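Local coordinates for protein arginyl-trna synthetase (Thermus thermophilus, PDB 1IQ0) that probably charges tRNA(Arg) with L-arginine at the cost of ATP, acting as a monomeric aminoacyl-tRNA synthetase, at residues M1-L6 against F512-L517; A5-I10 against L23-A28; K15-P20 against Q56-R61; P65-E70 against F80-E85. All coordinates share one frame; numbering follows the deposited sequence.

Contact 1 (M1-L6 against F512-L517); sequences MLRRAL and FEEAVL
Glu514 reaches across to Arg4 and Arg3 where two helices meet at the interface between the N-terminal domain (helix 3-15) and the anticodon-binding domain (helix 512-522). Its carboxylate forms a salt bridge with Arg4. The straighter bond runs from Arg4 NH2 to Glu514 OE2, 3.0 Å, meeting that oxygen on its syn side but 30° out of the carboxylate plane; Arg4 NE to Glu514 OE1 is shorter, 2.8 Å, yet weak because the hydrogen points well off line. The two flat groups are turned 57° apart, so the two bonds do not lie in one plane. Chi1 of Glu514 near 180° (-174°) turns CG away from the backbone N, and the bend at chi2 brings the carboxylate to Arg4 while leaving CG over the centre of one face of the Arg3 guanidinium. Arg3 takes its own polar partners elsewhere, a salt bridge to Asp511 and a hydrogen bond to the carbonyl of Val25. Met1 is poorly ordered, so its details are less sure; its chain slides past that of Glu513 in the opposite direction, with Met1 CE 3.6 Å from Leu517 CD1. That same Leu517 CD1 lies over one face of the Arg4 guanidinium, 3.2 Å from Arg4 NH1.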
loop_
_atom_site.group_PDB
_atom_site.type_symbol
_atom_site.label_atom_id
_atom_site.label_comp_id
_atom_site.label_asym_id
_atom_site.label_seq_id
_atom_site.Cartn_x
_atom_site.Cartn_y
_atom_site.Cartn_z
ATOM N N MET A 1 13.148 -15.280 -13.161
ATOM C CA MET A 1 11.701 -15.224 -13.509
ATOM C C MET A 1 11.484 -15.718 -14.936
ATOM O O MET A 1 12.305 -16.466 -15.472
ATOM C CB MET A 1 11.187 -13.791 -13.379
ATOM C CG MET A 1 9.673 -13.665 -13.429
ATOM S SD MET A 1 9.169 -11.960 -13.586
ATOM C CE MET A 1 9.726 -11.335 -11.978
ATOM N N LEU A 2 10.382 -15.298 -15.550
ATOM C CA LEU A 2 10.065 -15.715 -16.911
ATOM C C LEU A 2 9.746 -14.506 -17.791
ATOM O O LEU A 2 10.442 -14.244 -18.774
ATOM C CB LEU A 2 8.879 -16.688 -16.895
ATOM C CG LEU A 2 8.598 -17.582 -18.109
ATOM C CD1 LEU A 2 8.412 -16.736 -19.350
ATOM C CD2 LEU A 2 9.737 -18.570 -18.293
ATOM N N ARG A 3 8.697 -13.769 -17.437
ATOM C CA ARG A 3 8.303 -12.596 -18.211
ATOM C C ARG A 3 9.384 -11.524 -18.245
ATOM O O ARG A 3 9.642 -10.946 -19.298
ATOM C CB ARG A 3 7.011 -12.000 -17.658
ATOM C CG ARG A 3 5.791 -12.847 -17.928
ATOM C CD ARG A 3 4.545 -12.222 -17.341
ATOM N NE ARG A 3 4.256 -10.910 -17.912
ATOM C CZ ARG A 3 3.149 -10.219 -17.658
ATOM N NH1 ARG A 3 2.226 -10.716 -16.845
ATOM N NH2 ARG A 3 2.961 -9.036 -18.220
ATOM N N ARG A 4 10.011 -11.262 -17.102
ATOM C CA ARG A 4 11.064 -10.254 -17.026
ATOM C C ARG A 4 12.300 -10.732 -17.772
ATOM O O ARG A 4 13.001 -9.936 -18.405
ATOM C CB ARG A 4 11.424 -9.948 -15.564
ATOM C CG ARG A 4 10.428 -9.039 -14.836
ATOM C CD ARG A 4 10.380 -7.649 -15.461
ATOM N NE ARG A 4 9.313 -6.808 -14.914
ATOM C CZ ARG A 4 9.383 -6.135 -13.768
ATOM N NH1 ARG A 4 10.476 -6.189 -13.020
ATOM N NH2 ARG A 4 8.354 -5.396 -13.374
ATOM N N ALA A 5 12.567 -12.032 -17.693
ATOM C CA ALA A 5 13.716 -12.608 -18.379
ATOM C C ALA A 5 13.514 -12.403 -19.877
ATOM O O ALA A 5 14.469 -12.176 -20.625
ATOM C CB ALA A 5 13.828 -14.091 -18.058
ATOM N N LEU A 6 12.259 -12.462 -20.305
ATOM C CA LEU A 6 11.932 -12.281 -21.709
ATOM C C LEU A 6 12.105 -10.816 -22.121
ATOM O O LEU A 6 12.589 -10.527 -23.213
ATOM C CB LEU A 6 10.501 -12.745 -21.977
ATOM C CG LEU A 6 9.994 -12.690 -23.419
ATOM C CD1 LEU A 6 11.011 -13.318 -24.381
ATOM C CD2 LEU A 6 8.655 -13.425 -23.490
ATOM N N PHE A 512 2.126 -13.762 -11.591
ATOM C CA PHE A 512 2.176 -13.298 -10.211
ATOM C C PHE A 512 3.304 -12.314 -9.879
ATOM O O PHE A 512 3.065 -11.257 -9.293
ATOM C CB PHE A 512 2.280 -14.489 -9.267
ATOM C CG PHE A 512 2.515 -14.101 -7.835
ATOM C CD1 PHE A 512 1.552 -13.387 -7.129
ATOM C CD2 PHE A 512 3.707 -14.435 -7.198
ATOM C CE1 PHE A 512 1.772 -13.012 -5.809
ATOM C CE2 PHE A 512 3.938 -14.062 -5.876
ATOM C CZ PHE A 512 2.968 -13.349 -5.181
ATOM N N GLU A 513 4.532 -12.672 -10.235
ATOM C CA GLU A 513 5.668 -11.819 -9.938
ATOM C C GLU A 513 5.574 -10.463 -10.635
ATOM O O GLU A 513 5.964 -9.442 -10.069
ATOM C CB GLU A 513 6.977 -12.548 -10.284
ATOM C CG GLU A 513 7.172 -13.833 -9.461
ATOM C CD GLU A 513 8.594 -14.385 -9.512
ATOM O OE1 GLU A 513 9.147 -14.540 -10.623
ATOM O OE2 GLU A 513 9.157 -14.674 -8.433
ATOM N N GLU A 514 5.035 -10.441 -11.847
ATOM C CA GLU A 514 4.899 -9.182 -12.565
ATOM C C GLU A 514 3.870 -8.288 -11.878
ATOM O O GLU A 514 4.034 -7.065 -11.824
ATOM C CB GLU A 514 4.476 -9.430 -14.013
ATOM C CG GLU A 514 4.440 -8.168 -14.874
ATOM C CD GLU A 514 5.778 -7.436 -14.908
ATOM O OE1 GLU A 514 6.821 -8.101 -15.082
ATOM O OE2 GLU A 514 5.785 -6.192 -14.768
ATOM N N ALA A 515 2.804 -8.895 -11.365
ATOM C CA ALA A 515 1.774 -8.131 -10.675
ATOM C C ALA A 515 2.385 -7.511 -9.419
ATOM O O ALA A 515 2.097 -6.364 -9.078
ATOM C CB ALA A 515 0.596 -9.037 -10.295
ATOM N N VAL A 516 3.234 -8.271 -8.735
ATOM C CA VAL A 516 3.879 -7.767 -7.531
ATOM C C VAL A 516 4.869 -6.630 -7.821
ATOM O O VAL A 516 4.862 -5.599 -7.140
ATOM C CB VAL A 516 4.623 -8.880 -6.785
ATOM C CG1 VAL A 516 5.394 -8.287 -5.614
ATOM C CG2 VAL A 516 3.633 -9.918 -6.286
ATOM N N LEU A 517 5.712 -6.818 -8.834
ATOM C CA LEU A 517 6.703 -5.809 -9.186
ATOM C C LEU A 517 6.087 -4.548 -9.776
ATOM O O LEU A 517 6.557 -3.445 -9.506
ATOM C CB LEU A 517 7.738 -6.395 -10.151
ATOM C CG LEU A 517 8.593 -7.503 -9.523
ATOM C CD1 LEU A 517 9.596 -8.033 -10.544
ATOM C CD2 LEU A 517 9.317 -6.948 -8.299
#

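Contact 2 (A5-I10 against L23-A28)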
loop_
_atom_site.group_PDB
_atom_site.type_symbol
_atom_site.label_atom_id
_atom_site.label_comp_id
_atom_site.label_asym_id
_atom_site.label_seq_id
_atom_site.Cartn_x
_atom_site.Cartn_y
_atom_site.Cartn_z
ATOM N N ALA A 5 12.567 -12.032 -17.693
ATOM C CA ALA A 5 13.716 -12.608 -18.379
ATOM C C ALA A 5 13.514 -12.403 -19.877
ATOM O O ALA A 5 14.469 -12.176 -20.625
ATOM C CB ALA A 5 13.828 -14.091 -18.058
ATOM N N LEU A 6 12.259 -12.462 -20.305
ATOM C CA LEU A 6 11.932 -12.281 -21.709
ATOM C C LEU A 6 12.105 -10.816 -22.121
ATOM O O LEU A 6 12.589 -10.527 -23.213
ATOM C CB LEU A 6 10.501 -12.745 -21.977
ATOM C CG LEU A 6 9.994 -12.690 -23.419
ATOM C CD1 LEU A 6 11.011 -13.318 -24.381
ATOM C CD2 LEU A 6 8.655 -13.425 -23.490
ATOM N N GLU A 7 11.716 -9.896 -21.246
ATOM C CA GLU A 7 11.857 -8.477 -21.542
ATOM C C GLU A 7 13.338 -8.118 -21.562
ATOM O O GLU A 7 13.769 -7.287 -22.354
ATOM C CB GLU A 7 11.131 -7.629 -20.494
ATOM C CG GLU A 7 9.677 -8.012 -20.310
ATOM C CD GLU A 7 8.930 -7.084 -19.374
ATOM O OE1 GLU A 7 9.511 -6.684 -18.342
ATOM O OE2 GLU A 7 7.756 -6.769 -19.670
ATOM N N GLU A 8 14.115 -8.748 -20.688
ATOM C CA GLU A 8 15.548 -8.483 -20.633
ATOM C C GLU A 8 16.204 -8.907 -21.942
ATOM O O GLU A 8 17.004 -8.168 -22.512
ATOM C CB GLU A 8 16.189 -9.239 -19.467
ATOM C CG GLU A 8 17.703 -9.086 -19.389
ATOM C CD GLU A 8 18.148 -7.631 -19.392
ATOM O OE1 GLU A 8 17.687 -6.862 -18.521
ATOM O OE2 GLU A 8 18.960 -7.256 -20.263
ATOM N N ALA A 9 15.858 -10.099 -22.419
ATOM C CA ALA A 9 16.424 -10.600 -23.662
ATOM C C ALA A 9 16.023 -9.714 -24.839
ATOM O O ALA A 9 16.786 -9.555 -25.794
ATOM C CB ALA A 9 15.974 -12.032 -23.902
ATOM N N ILE A 10 14.824 -9.140 -24.769
ATOM C CA ILE A 10 14.336 -8.264 -25.834
ATOM C C ILE A 10 15.071 -6.928 -25.805
ATOM O O ILE A 10 15.457 -6.403 -26.846
ATOM C CB ILE A 10 12.821 -7.992 -25.689
ATOM C CG1 ILE A 10 12.033 -9.278 -25.958
ATOM C CG2 ILE A 10 12.395 -6.879 -26.641
ATOM C CD1 ILE A 10 10.544 -9.138 -25.719
ATOM N N LEU A 23 10.943 -2.446 -23.721
ATOM C CA LEU A 23 9.538 -2.726 -23.983
ATOM C C LEU A 23 8.944 -3.701 -22.969
ATOM O O LEU A 23 9.628 -4.606 -22.488
ATOM C CB LEU A 23 9.370 -3.300 -25.393
ATOM C CG LEU A 23 9.649 -2.371 -26.574
ATOM C CD1 LEU A 23 9.382 -3.119 -27.870
ATOM C CD2 LEU A 23 8.764 -1.140 -26.486
ATOM N N LYS A 24 7.667 -3.515 -22.650
ATOM C CA LYS A 24 6.992 -4.391 -21.702
ATOM C C LYS A 24 6.235 -5.497 -22.430
ATOM O O LYS A 24 5.573 -5.258 -23.437
ATOM C CB LYS A 24 6.010 -3.600 -20.835
ATOM C CG LYS A 24 6.638 -2.501 -19.980
ATOM C CD LYS A 24 7.772 -3.014 -19.090
ATOM C CE LYS A 24 7.364 -4.235 -18.277
ATOM N NZ LYS A 24 6.083 -4.038 -17.557
ATOM N N VAL A 25 6.352 -6.713 -21.914
ATOM C CA VAL A 25 5.662 -7.854 -22.491
ATOM C C VAL A 25 4.343 -7.975 -21.723
ATOM O O VAL A 25 4.256 -7.571 -20.561
ATOM C CB VAL A 25 6.493 -9.156 -22.321
ATOM C CG1 VAL A 25 6.433 -9.633 -20.883
ATOM C CG2 VAL A 25 5.987 -10.228 -23.262
ATOM N N ALA A 26 3.317 -8.509 -22.373
ATOM C CA ALA A 26 2.016 -8.676 -21.735
ATOM C C ALA A 26 1.355 -9.926 -22.291
ATOM O O ALA A 26 1.754 -10.423 -23.343
ATOM C CB ALA A 26 1.136 -7.452 -22.000
ATOM N N ARG A 27 0.353 -10.435 -21.580
ATOM C CA ARG A 27 -0.362 -11.626 -22.017
ATOM C C ARG A 27 -0.957 -11.411 -23.401
ATOM O O ARG A 27 -1.610 -10.398 -23.656
ATOM C CB ARG A 27 -1.470 -11.974 -21.016
ATOM C CG ARG A 27 -0.950 -12.583 -19.715
ATOM C CD ARG A 27 -0.364 -13.962 -19.974
ATOM N NE ARG A 27 -1.400 -14.920 -20.345
ATOM C CZ ARG A 27 -2.218 -15.516 -19.478
ATOM N NH1 ARG A 27 -2.118 -15.256 -18.182
ATOM N NH2 ARG A 27 -3.135 -16.377 -19.908
ATOM N N ALA A 28 -0.722 -12.366 -24.292
ATOM C CA ALA A 28 -1.231 -12.287 -25.657
ATOM C C ALA A 28 -2.739 -12.526 -25.702
ATOM O O ALA A 28 -3.305 -13.143 -24.798
ATOM C CB ALA A 28 -0.512 -13.310 -26.540
#
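The flat group here is the Glu7 carboxylate, whose OE2 is met on its anti side, 15° out of plane, by the backbone N-H of Val25, while Lys24 CE comes close to both oxygens. This joins helix 3-15 to the segment leading into strand 26-27, an outermost strand of the four-stranded antiparallel sheet in the N-terminal domain. The Val25 N to Glu7 OE2 bond is short, 2.6 Å, and nearly straight at 168°; it ties a buried acidic side chain to a main-chain amide rather than to a full charge. Lys24 supplies the charge at longer range: its chain curls back so that NZ stands 3.8 Å from Glu7 OE2, a long salt bridge, and it also has a weak, long ion pair with Glu514. Beside the carboxylate, apolar contacts take over. With chi1 at 74°, Val25 holds CG1 between its backbone N and carbonyl carbon; Val25 CG1 lies 3.7 Å from Glu7 CG, and CG2 meets Leu6. Leu6 and Ile10 also touch Phe80 of strand 77-82, so the helix packs on the sheet itself. Leu6 and Val25 cross at about a right angle, with Leu6 CD2 4.2 Å from Val25 CG2.

Contact 3 (K15-P20 against Q56-R61); sequences KEMGVP and QELKDR
Met17 and Arg61 face each other with their CA atoms 8.0 Å apart, Arg61 being the first residue to leave helix 51-60 and Met17 preceding Gly18, whose backbone angles (phi 138°) would press a side chain against the preceding carbonyl O. Met17 does most of the touching. With chi1 at -61° its CG sits beside the backbone N and lies 3.5 Å from Arg61 CD. Farther out, Met17 SD rests 3.6 Å from Glu57 CG, the two chains running past each other in opposite directions, and a bend at the last torsion carries Met17 CE to Leu58 CD1 at 3.8 Å. Arg61, extended from CG to NE, crosses the Met17 chain obliquely, and its NH1 gives a weak bond to Glu16 O, 3.1 Å, which lies at the guanidinium edge. Arg61 NE is also 3.2 Å from Glu57 OE2, but that oxygen lies well out of the guanidinium plane, making the pair purely electrostatic. Putting an alanine at Met17 would probably leave Leu58 CD1 and Glu57 CG without this partner and Arg61 CD with less to lie against. The whole is a surface junction in the N-terminal domain, where the turn after helix 3-15 packs on the C-terminal end of helix 51-60.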
loop_
_atom_site.group_PDB
_atom_site.type_symbol
_atom_site.label_atom_id
_atom_site.label_comp_id
_atom_site.label_asym_id
_atom_site.label_seq_id
_atom_site.Cartn_x
_atom_site.Cartn_y
_atom_site.Cartn_z
ATOM N N LYS A 15 19.105 -3.009 -28.180
ATOM C CA LYS A 15 20.306 -2.186 -28.116
ATOM C C LYS A 15 21.246 -2.549 -29.261
ATOM O O LYS A 15 21.902 -1.678 -29.832
ATOM C CB LYS A 15 21.008 -2.382 -26.769
ATOM C CG LYS A 15 20.330 -1.651 -25.617
ATOM C CD LYS A 15 20.508 -2.361 -24.276
ATOM C CE LYS A 15 21.966 -2.506 -23.877
ATOM N NZ LYS A 15 22.106 -3.173 -22.549
ATOM N N GLU A 16 21.297 -3.835 -29.601
ATOM C CA GLU A 16 22.155 -4.311 -30.682
ATOM C C GLU A 16 21.636 -3.911 -32.061
ATOM O O GLU A 16 22.226 -4.273 -33.080
ATOM C CB GLU A 16 22.307 -5.833 -30.620
ATOM C CG GLU A 16 23.178 -6.329 -29.478
ATOM C CD GLU A 16 23.404 -7.827 -29.527
ATOM O OE1 GLU A 16 23.907 -8.320 -30.559
ATOM O OE2 GLU A 16 23.081 -8.514 -28.536
ATOM N N MET A 17 20.531 -3.174 -32.091
ATOM C CA MET A 17 19.950 -2.718 -33.349
ATOM C C MET A 17 20.023 -1.200 -33.419
ATOM O O MET A 17 19.946 -0.610 -34.497
ATOM C CB MET A 17 18.488 -3.157 -33.465
ATOM C CG MET A 17 18.270 -4.658 -33.451
ATOM S SD MET A 17 16.552 -5.075 -33.809
ATOM C CE MET A 17 15.765 -4.533 -32.311
ATOM N N GLY A 18 20.171 -0.575 -32.257
ATOM C CA GLY A 18 20.252 0.870 -32.195
ATOM C C GLY A 18 19.448 1.440 -31.041
ATOM O O GLY A 18 20.017 1.928 -30.064
ATOM N N VAL A 19 18.124 1.364 -31.157
ATOM C CA VAL A 19 17.209 1.885 -30.142
ATOM C C VAL A 19 17.403 1.305 -28.740
ATOM O O VAL A 19 17.147 0.126 -28.497
ATOM C CB VAL A 19 15.739 1.662 -30.564
ATOM C CG1 VAL A 19 15.426 2.488 -31.801
ATOM C CG2 VAL A 19 15.492 0.187 -30.843
ATOM N N PRO A 20 17.871 2.139 -27.798
ATOM C CA PRO A 20 18.103 1.724 -26.411
ATOM C C PRO A 20 16.859 1.882 -25.537
ATOM O O PRO A 20 16.923 2.465 -24.455
ATOM C CB PRO A 20 19.231 2.655 -25.952
ATOM C CG PRO A 20 19.835 3.177 -27.243
ATOM C CD PRO A 20 18.616 3.374 -28.085
ATOM N N GLN A 56 9.466 -8.153 -37.197
ATOM C CA GLN A 56 10.236 -9.149 -37.938
ATOM C C GLN A 56 11.723 -8.906 -37.706
ATOM O O GLN A 56 12.512 -9.845 -37.600
ATOM C CB GLN A 56 9.921 -9.060 -39.434
ATOM C CG GLN A 56 10.702 -10.044 -40.295
ATOM C CD GLN A 56 10.430 -11.492 -39.926
ATOM O OE1 GLN A 56 9.294 -11.961 -39.998
ATOM N NE2 GLN A 56 11.476 -12.210 -39.531
ATOM N N GLU A 57 12.087 -7.631 -37.625
ATOM C CA GLU A 57 13.467 -7.222 -37.391
ATOM C C GLU A 57 13.929 -7.743 -36.034
ATOM O O GLU A 57 14.984 -8.373 -35.919
ATOM C CB GLU A 57 13.563 -5.691 -37.418
ATOM C CG GLU A 57 14.898 -5.117 -36.959
ATOM C CD GLU A 57 16.037 -5.449 -37.900
ATOM O OE1 GLU A 57 15.946 -5.088 -39.091
ATOM O OE2 GLU A 57 17.024 -6.066 -37.447
ATOM N N LEU A 58 13.127 -7.471 -35.008
ATOM C CA LEU A 58 13.435 -7.905 -33.652
ATOM C C LEU A 58 13.566 -9.422 -33.600
ATOM O O LEU A 58 14.456 -9.963 -32.943
ATOM C CB LEU A 58 12.335 -7.443 -32.693
ATOM C CG LEU A 58 12.492 -7.830 -31.219
ATOM C CD1 LEU A 58 13.836 -7.343 -30.697
ATOM C CD2 LEU A 58 11.351 -7.224 -30.413
ATOM N N LYS A 59 12.671 -10.104 -34.301
ATOM C CA LYS A 59 12.685 -11.558 -34.343
ATOM C C LYS A 59 14.009 -12.060 -34.913
ATOM O O LYS A 59 14.558 -13.057 -34.448
ATOM C CB LYS A 59 11.530 -12.067 -35.210
ATOM C CG LYS A 59 11.428 -13.579 -35.286
ATOM C CD LYS A 59 10.377 -14.006 -36.298
ATOM C CE LYS A 59 10.170 -15.511 -36.276
ATOM N NZ LYS A 59 11.460 -16.235 -36.405
ATOM N N ASP A 60 14.518 -11.354 -35.916
ATOM C CA ASP A 60 15.766 -11.726 -36.577
ATOM C C ASP A 60 17.016 -11.633 -35.699
ATOM O O ASP A 60 17.934 -12.442 -35.832
ATOM C CB ASP A 60 15.952 -10.871 -37.833
ATOM C CG ASP A 60 14.861 -11.106 -38.862
ATOM O OD1 ASP A 60 14.855 -10.405 -39.893
ATOM O OD2 ASP A 60 14.010 -11.993 -38.642
ATOM N N ARG A 61 17.054 -10.652 -34.805
ATOM C CA ARG A 61 18.211 -10.482 -33.936
ATOM C C ARG A 61 17.942 -10.857 -32.486
ATOM O O ARG A 61 18.658 -10.414 -31.586
ATOM C CB ARG A 61 18.704 -9.035 -33.993
ATOM C CG ARG A 61 19.113 -8.577 -35.377
ATOM C CD ARG A 61 19.722 -7.190 -35.341
ATOM N NE ARG A 61 20.092 -6.735 -36.678
ATOM C CZ ARG A 61 20.705 -5.585 -36.934
ATOM N NH1 ARG A 61 21.023 -4.765 -35.942
ATOM N NH2 ARG A 61 21.002 -5.256 -38.184
#

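Contact 4 (P65-E70 against F80-E85); sequences PEFVEE and FRLRTE
Arg81 O is gripped by two backbone amides, Glu69 N at 2.7 Å and Glu70 N at 3.2 Å, both in the carbonyl plane: the signature of a classic beta bulge, here in the hairpin of strands 68-74 and 77-82. The hairpin bonds continue on both sides, with Arg81 N to Glu70 O at 2.9 Å and Arg83 N to Phe67 O nearly straight at 175°. Arg83 folds back over the turn. Its NH2 forms a salt bridge with Glu66 OE1, 2.7 Å, the two flat groups standing almost perpendicular (83°), while the carbonyl O of Glu66 sits over one guanidinium face. Glu66 can reach it because its CG is tucked between N and carbonyl carbon (chi1 65°). A leucine in place of Arg83 would probably leave the Glu66 carboxylate without this charge partner and the turn less firmly held. Arg81 NH2 stands near the Glu70 carboxylate, though the place of OE2 is less sure. Among the apolar side chains, Leu82 CD2 meets the edge of the Phe67 ring at 3.9 Å, and Val68 CG1 the edge of Phe80. Backbone bonds thus set the register, with polar pairs on exposed or partly exposed residues and Val68, Phe80 and Leu82 buried.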
loop_
_atom_site.group_PDB
_atom_site.type_symbol
_atom_site.label_atom_id
_atom_site.label_comp_id
_atom_site.label_asym_id
_atom_site.label_seq_id
_atom_site.Cartn_x
_atom_site.Cartn_y
_atom_site.Cartn_z
ATOM N N PRO A 65 15.135 -17.359 -25.586
ATOM C CA PRO A 65 15.474 -17.974 -24.299
ATOM C C PRO A 65 15.039 -19.434 -24.466
ATOM O O PRO A 65 14.135 -19.711 -25.261
ATOM C CB PRO A 65 14.588 -17.221 -23.312
ATOM C CG PRO A 65 14.459 -15.859 -23.945
ATOM C CD PRO A 65 14.245 -16.199 -25.405
ATOM N N GLU A 66 15.664 -20.359 -23.740
ATOM C CA GLU A 66 15.320 -21.775 -23.878
ATOM C C GLU A 66 13.861 -22.117 -23.584
ATOM O O GLU A 66 13.383 -23.175 -23.987
ATOM C CB GLU A 66 16.247 -22.649 -23.006
ATOM C CG GLU A 66 16.129 -22.464 -21.490
ATOM C CD GLU A 66 14.879 -23.106 -20.901
ATOM O OE1 GLU A 66 14.566 -24.258 -21.270
ATOM O OE2 GLU A 66 14.216 -22.464 -20.057
ATOM N N PHE A 67 13.146 -21.227 -22.900
ATOM C CA PHE A 67 11.751 -21.498 -22.575
ATOM C C PHE A 67 10.771 -21.033 -23.645
ATOM O O PHE A 67 9.568 -21.270 -23.532
ATOM C CB PHE A 67 11.387 -20.891 -21.207
ATOM C CG PHE A 67 11.655 -19.413 -21.091
ATOM C CD1 PHE A 67 10.824 -18.487 -21.714
ATOM C CD2 PHE A 67 12.737 -18.946 -20.347
ATOM C CE1 PHE A 67 11.064 -17.112 -21.597
ATOM C CE2 PHE A 67 12.988 -17.575 -20.223
ATOM C CZ PHE A 67 12.146 -16.657 -20.851
ATOM N N VAL A 68 11.281 -20.387 -24.690
ATOM C CA VAL A 68 10.422 -19.917 -25.778
ATOM C C VAL A 68 10.431 -20.896 -26.952
ATOM O O VAL A 68 11.481 -21.212 -27.515
ATOM C CB VAL A 68 10.845 -18.520 -26.282
ATOM C CG1 VAL A 68 9.998 -18.118 -27.491
ATOM C CG2 VAL A 68 10.667 -17.494 -25.166
ATOM N N GLU A 69 9.243 -21.370 -27.309
ATOM C CA GLU A 69 9.072 -22.323 -28.398
ATOM C C GLU A 69 9.255 -21.657 -29.757
ATOM O O GLU A 69 9.987 -22.158 -30.610
ATOM C CB GLU A 69 7.671 -22.941 -28.321
ATOM C CG GLU A 69 7.352 -23.987 -29.386
ATOM C CD GLU A 69 7.770 -25.388 -28.980
ATOM O OE1 GLU A 69 8.980 -25.696 -29.020
ATOM O OE2 GLU A 69 6.878 -26.181 -28.610
ATOM N N GLU A 70 8.585 -20.525 -29.949
ATOM C CA GLU A 70 8.647 -19.803 -31.214
ATOM C C GLU A 70 8.187 -18.353 -31.071
ATOM O O GLU A 70 7.306 -18.041 -30.260
ATOM C CB GLU A 70 7.772 -20.522 -32.246
ATOM C CG GLU A 70 7.561 -19.771 -33.546
ATOM C CD GLU A 70 6.586 -20.483 -34.468
ATOM O OE1 GLU A 70 6.878 -21.627 -34.871
ATOM O OE2 GLU A 70 5.527 -19.902 -34.785
ATOM N N PHE A 80 5.100 -14.497 -28.461
ATOM C CA PHE A 80 5.930 -15.631 -28.101
ATOM C C PHE A 80 5.110 -16.797 -27.570
ATOM O O PHE A 80 4.291 -16.637 -26.659
ATOM C CB PHE A 80 6.957 -15.229 -27.037
ATOM C CG PHE A 80 7.802 -14.055 -27.422
ATOM C CD1 PHE A 80 7.324 -12.758 -27.262
ATOM C CD2 PHE A 80 9.070 -14.244 -27.963
ATOM C CE1 PHE A 80 8.103 -11.659 -27.636
ATOM C CE2 PHE A 80 9.858 -13.155 -28.341
ATOM C CZ PHE A 80 9.373 -11.858 -28.177
ATOM N N ARG A 81 5.332 -17.968 -28.149
ATOM C CA ARG A 81 4.651 -19.166 -27.702
ATOM C C ARG A 81 5.688 -19.884 -26.846
ATOM O O ARG A 81 6.798 -20.147 -27.304
ATOM C CB ARG A 81 4.223 -20.025 -28.897
ATOM C CG ARG A 81 3.487 -21.317 -28.517
ATOM C CD ARG A 81 2.528 -21.752 -29.622
ATOM N NE ARG A 81 3.110 -21.576 -30.951
ATOM C CZ ARG A 81 4.067 -22.341 -31.464
ATOM N NH1 ARG A 81 4.559 -23.357 -30.767
ATOM N NH2 ARG A 81 4.548 -22.074 -32.672
ATOM N N LEU A 82 5.329 -20.175 -25.598
ATOM C CA LEU A 82 6.238 -20.831 -24.673
ATOM C C LEU A 82 6.247 -22.345 -24.812
ATOM O O LEU A 82 5.276 -22.942 -25.272
ATOM C CB LEU A 82 5.866 -20.463 -23.231
ATOM C CG LEU A 82 5.862 -18.967 -22.873
ATOM C CD1 LEU A 82 5.501 -18.790 -21.405
ATOM C CD2 LEU A 82 7.234 -18.353 -23.162
ATOM N N ARG A 83 7.356 -22.966 -24.432
ATOM C CA ARG A 83 7.422 -24.417 -24.471
ATOM C C ARG A 83 6.601 -24.847 -23.258
ATOM O O ARG A 83 6.864 -24.420 -22.130
ATOM C CB ARG A 83 8.862 -24.919 -24.332
ATOM C CG ARG A 83 9.772 -24.567 -25.498
ATOM C CD ARG A 83 11.018 -25.434 -25.468
ATOM N NE ARG A 83 11.635 -25.433 -24.146
ATOM C CZ ARG A 83 12.631 -26.233 -23.781
ATOM N NH1 ARG A 83 13.134 -27.109 -24.645
ATOM N NH2 ARG A 83 13.120 -26.161 -22.548
ATOM N N THR A 84 5.596 -25.674 -23.493
ATOM C CA THR A 84 4.731 -26.126 -22.413
ATOM C C THR A 84 5.489 -26.643 -21.189
ATOM O O THR A 84 5.176 -26.263 -20.063
ATOM C CB THR A 84 3.761 -27.183 -22.940
ATOM O OG1 THR A 84 2.959 -26.582 -23.967
ATOM C CG2 THR A 84 2.849 -27.704 -21.824
ATOM N N GLU A 85 6.494 -27.484 -21.411
ATOM C CA GLU A 85 7.280 -28.034 -20.312
ATOM C C GLU A 85 7.941 -26.937 -19.476
ATOM O O GLU A 85 7.841 -26.938 -18.243
ATOM C CB GLU A 85 8.359 -28.969 -20.851
ATOM C CG GLU A 85 9.241 -29.564 -19.767
ATOM C CD GLU A 85 10.438 -30.304 -20.328
ATOM O OE1 GLU A 85 11.208 -30.878 -19.530
ATOM O OE2 GLU A 85 10.613 -30.310 -21.566
HETATM O O HOH W 1 5.579 -26.775 -26.304
#

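Contacts 2, 3 and 4 lie within the N-terminal domain; contact 1 ties that domain to the anticodon-binding domain, more than 500 residues on, and closes a loop that encloses contacts 3 and 4. Helix 3-15 is the common thread: contacts 1 and 2 share Ala5 and Leu6 on it, their centres about 9 Å apart, and contact 3 takes up the turn after it. Contact 2 crosses contact 3 along the chain, with Ile10 packed on Leu58, and reaches the same antiparallel sheet as contact 4, about 13 Å away between centres. Leu2, just before the helix, and Ala5, Leu6 and Ile10 on it pack on Phe67, Phe80 and Leu82, placing the helix between hairpin and neighbouring domain.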